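PDB 3OMT: uncharacterized protein from Cytophaga hutchinsonii, which probably binds DNA through a helix-turn-helix domain and is thought to be the Xre-family antitoxin of a toxin-antitoxin system. Local coordinates for residues A[7-13]-A[66-71]. Sequence-based numbering, arbitrary orientation.
Sequences RKIFNRL and ELIVST
Asn11 and Ile68 meet in a single beta bridge that ties the two ends of the helix-turn-helix chain together, the lead-in to helix 13-20 lying against the tail that follows helix 50-60. Two backbone bonds close it: Arg12 N to Leu67 O at 2.8 Å and Val69 N to Phe10 O at 3.1 Å, both nearly straight at their hydrogens. The buried side is made by Leu13, Leu67 and Asn11. Leu13 and Leu67 run side by side, CD1 to CD2 4.1 Å, and both rest on Ile56 of helix 50-60. Asn11 OD1 takes the amide of Leu13 in an Asx turn, while its ND2 is held by Trp41 O and Gln47 OE1. The looser side is partly exposed and water-bridged at Arg7/Ser70 and Arg12/Glu66. Here Val69 spreads its two methyls over residues 7-13, CG1 against Ile9 CG2 at 3.9 Å and CG2 meeting Arg7 NH1 obliquely at 3.5 Å. The extended Arg7 chain lays CD over one face of the Phe10 ring, offset toward its rim; the bend at chi3 (-68°) then turns the guanidinium so that NH1 bonds Ile9 O in the guanidinium plane. A water links NH1 to Ser70 O. Thr71 touches Arg7 with its methyl, its hydroxyl being bonded to Val64 N of the second subunit. Arg12, bent at chi3 (-60°), donates from NH1 to Glu66 O, a 2.8 Å hydrogen bond near the guanidinium plane, somewhat bent (153° at the hydrogen), with NH2 salt-bridged to Glu19; a second water joins that NH1 to Glu66 OE1.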
loop_
_atom_site.group_PDB
_atom_site.type_symbol
_atom_site.label_atom_id
_atom_site.label_comp_id
_atom_site.label_asym_id
_atom_site.label_seq_id
_atom_site.Cartn_x
_atom_site.Cartn_y
_atom_site.Cartn_z
ATOM N N ARG A 7 2.267 4.369 -14.888
ATOM C CA ARG A 7 1.763 3.154 -14.211
ATOM C C ARG A 7 0.245 3.150 -14.069
ATOM O O ARG A 7 -0.357 4.143 -13.622
ATOM C CB ARG A 7 2.377 3.009 -12.813
ATOM C CG ARG A 7 1.921 1.799 -12.033
ATOM C CD ARG A 7 2.608 1.688 -10.692
ATOM N NE ARG A 7 4.036 1.386 -10.826
ATOM C CZ ARG A 7 4.528 0.155 -10.898
ATOM N NH1 ARG A 7 3.702 -0.878 -10.879
ATOM N NH2 ARG A 7 5.840 -0.046 -10.991
ATOM N N LYS A 8 -0.346 2.017 -14.440
ATOM C CA LYS A 8 -1.769 1.766 -14.257
ATOM C C LYS A 8 -2.050 0.641 -13.269
ATOM O O LYS A 8 -3.158 0.571 -12.706
ATOM C CB LYS A 8 -2.405 1.413 -15.575
ATOM C CG LYS A 8 -2.366 2.566 -16.555
ATOM C CD LYS A 8 -3.024 2.152 -17.841
ATOM C CE LYS A 8 -2.825 3.206 -18.889
ATOM N NZ LYS A 8 -3.455 4.522 -18.540
ATOM N N ILE A 9 -1.072 -0.232 -13.067
ATOM C CA ILE A 9 -1.210 -1.402 -12.237
ATOM C C ILE A 9 -0.448 -1.227 -10.930
ATOM O O ILE A 9 0.759 -1.081 -10.938
ATOM C CB ILE A 9 -0.718 -2.681 -12.972
ATOM C CG1 ILE A 9 -1.507 -2.901 -14.283
ATOM C CG2 ILE A 9 -0.855 -3.901 -12.007
ATOM C CD1 ILE A 9 -3.053 -2.995 -14.078
ATOM N N PHE A 10 -1.171 -1.273 -9.812
ATOM C CA PHE A 10 -0.631 -1.046 -8.481
ATOM C C PHE A 10 -0.872 -2.241 -7.573
ATOM O O PHE A 10 0.003 -2.590 -6.747
ATOM C CB PHE A 10 -1.261 0.201 -7.840
ATOM C CG PHE A 10 -0.997 1.471 -8.589
ATOM C CD1 PHE A 10 0.024 2.318 -8.205
ATOM C CD2 PHE A 10 -1.803 1.820 -9.653
ATOM C CE1 PHE A 10 0.259 3.492 -8.903
ATOM C CE2 PHE A 10 -1.635 3.028 -10.322
ATOM C CZ PHE A 10 -0.569 3.846 -9.972
ATOM N N ASN A 11 -2.031 -2.881 -7.694
ATOM C CA ASN A 11 -2.343 -4.016 -6.850
ATOM C C ASN A 11 -2.445 -5.278 -7.683
ATOM O O ASN A 11 -2.675 -5.234 -8.904
ATOM C CB ASN A 11 -3.587 -3.739 -5.949
ATOM C CG ASN A 11 -4.909 -3.918 -6.675
ATOM O OD1 ASN A 11 -5.260 -5.045 -7.057
ATOM N ND2 ASN A 11 -5.654 -2.811 -6.883
ATOM N N ARG A 12 -2.302 -6.398 -7.004
ATOM C CA ARG A 12 -2.565 -7.698 -7.592
ATOM C C ARG A 12 -3.637 -8.499 -6.812
ATOM O O ARG A 12 -3.575 -9.750 -6.702
ATOM C CB ARG A 12 -1.285 -8.465 -7.798
ATOM C CG ARG A 12 -0.455 -8.642 -6.601
ATOM C CD ARG A 12 0.887 -9.386 -6.876
ATOM N NE ARG A 12 0.719 -10.733 -7.420
ATOM C CZ ARG A 12 0.543 -11.840 -6.693
ATOM N NH1 ARG A 12 0.523 -11.759 -5.387
ATOM N NH2 ARG A 12 0.437 -13.046 -7.281
ATOM N N LEU A 13 -4.669 -7.783 -6.372
ATOM C CA LEU A 13 -5.774 -8.401 -5.657
ATOM C C LEU A 13 -6.469 -9.487 -6.459
ATOM O O LEU A 13 -6.739 -10.566 -5.926
ATOM C CB LEU A 13 -6.773 -7.363 -5.213
ATOM C CG LEU A 13 -8.004 -7.900 -4.471
ATOM C CD1 LEU A 13 -7.622 -8.709 -3.215
ATOM C CD2 LEU A 13 -8.914 -6.688 -4.118
ATOM N N GLU A 66 1.904 -9.102 -0.471
ATOM C CA GLU A 66 1.573 -9.837 -1.685
ATOM C C GLU A 66 0.417 -9.204 -2.479
ATOM O O GLU A 66 0.216 -9.551 -3.629
ATOM C CB GLU A 66 1.226 -11.312 -1.343
ATOM C CG GLU A 66 2.427 -12.031 -0.788
ATOM C CD GLU A 66 2.156 -13.482 -0.492
ATOM O OE1 GLU A 66 1.166 -14.028 -1.031
ATOM O OE2 GLU A 66 2.962 -14.077 0.272
ATOM N N LEU A 67 -0.349 -8.290 -1.859
ATOM C CA LEU A 67 -1.468 -7.649 -2.546
ATOM C C LEU A 67 -0.998 -6.549 -3.472
ATOM O O LEU A 67 -1.777 -6.065 -4.257
ATOM C CB LEU A 67 -2.431 -7.072 -1.541
ATOM C CG LEU A 67 -3.164 -8.064 -0.618
ATOM C CD1 LEU A 67 -4.008 -7.368 0.472
ATOM C CD2 LEU A 67 -3.948 -9.099 -1.452
ATOM N N ILE A 68 0.262 -6.127 -3.340
ATOM C CA ILE A 68 0.851 -5.000 -4.090
ATOM C C ILE A 68 1.821 -5.588 -5.118
ATOM O O ILE A 68 2.544 -6.535 -4.795
ATOM C CB ILE A 68 1.607 -4.054 -3.091
ATOM C CG1 ILE A 68 0.641 -3.622 -1.986
ATOM C CG2 ILE A 68 2.255 -2.858 -3.831
ATOM C CD1 ILE A 68 -0.608 -3.058 -2.562
ATOM N N VAL A 69 1.877 -5.035 -6.322
ATOM C CA VAL A 69 2.867 -5.533 -7.285
ATOM C C VAL A 69 4.268 -5.075 -6.831
ATOM O O VAL A 69 4.449 -3.977 -6.283
ATOM C CB VAL A 69 2.586 -5.098 -8.734
ATOM C CG1 VAL A 69 1.236 -5.687 -9.210
ATOM C CG2 VAL A 69 2.566 -3.534 -8.924
ATOM N N SER A 70 5.238 -5.968 -7.006
ATOM C CA SER A 70 6.632 -5.644 -6.750
ATOM C C SER A 70 7.203 -4.598 -7.707
ATOM O O SER A 70 6.874 -4.564 -8.902
ATOM C CB SER A 70 7.444 -6.941 -6.836
ATOM O OG SER A 70 8.790 -6.632 -6.626
ATOM N N THR A 71 8.097 -3.751 -7.201
ATOM C CA THR A 71 8.831 -2.847 -8.052
ATOM C C THR A 71 10.348 -3.115 -8.004
ATOM O O THR A 71 11.116 -2.318 -8.526
ATOM C CB THR A 71 8.544 -1.400 -7.700
ATOM O OG1 THR A 71 9.014 -1.110 -6.373
ATOM C CG2 THR A 71 7.096 -1.091 -7.840
HETATM O O HOH W 1 5.513 -3.116 -10.821
HETATM O O HOH W 2 0.583 -14.138 -3.745
#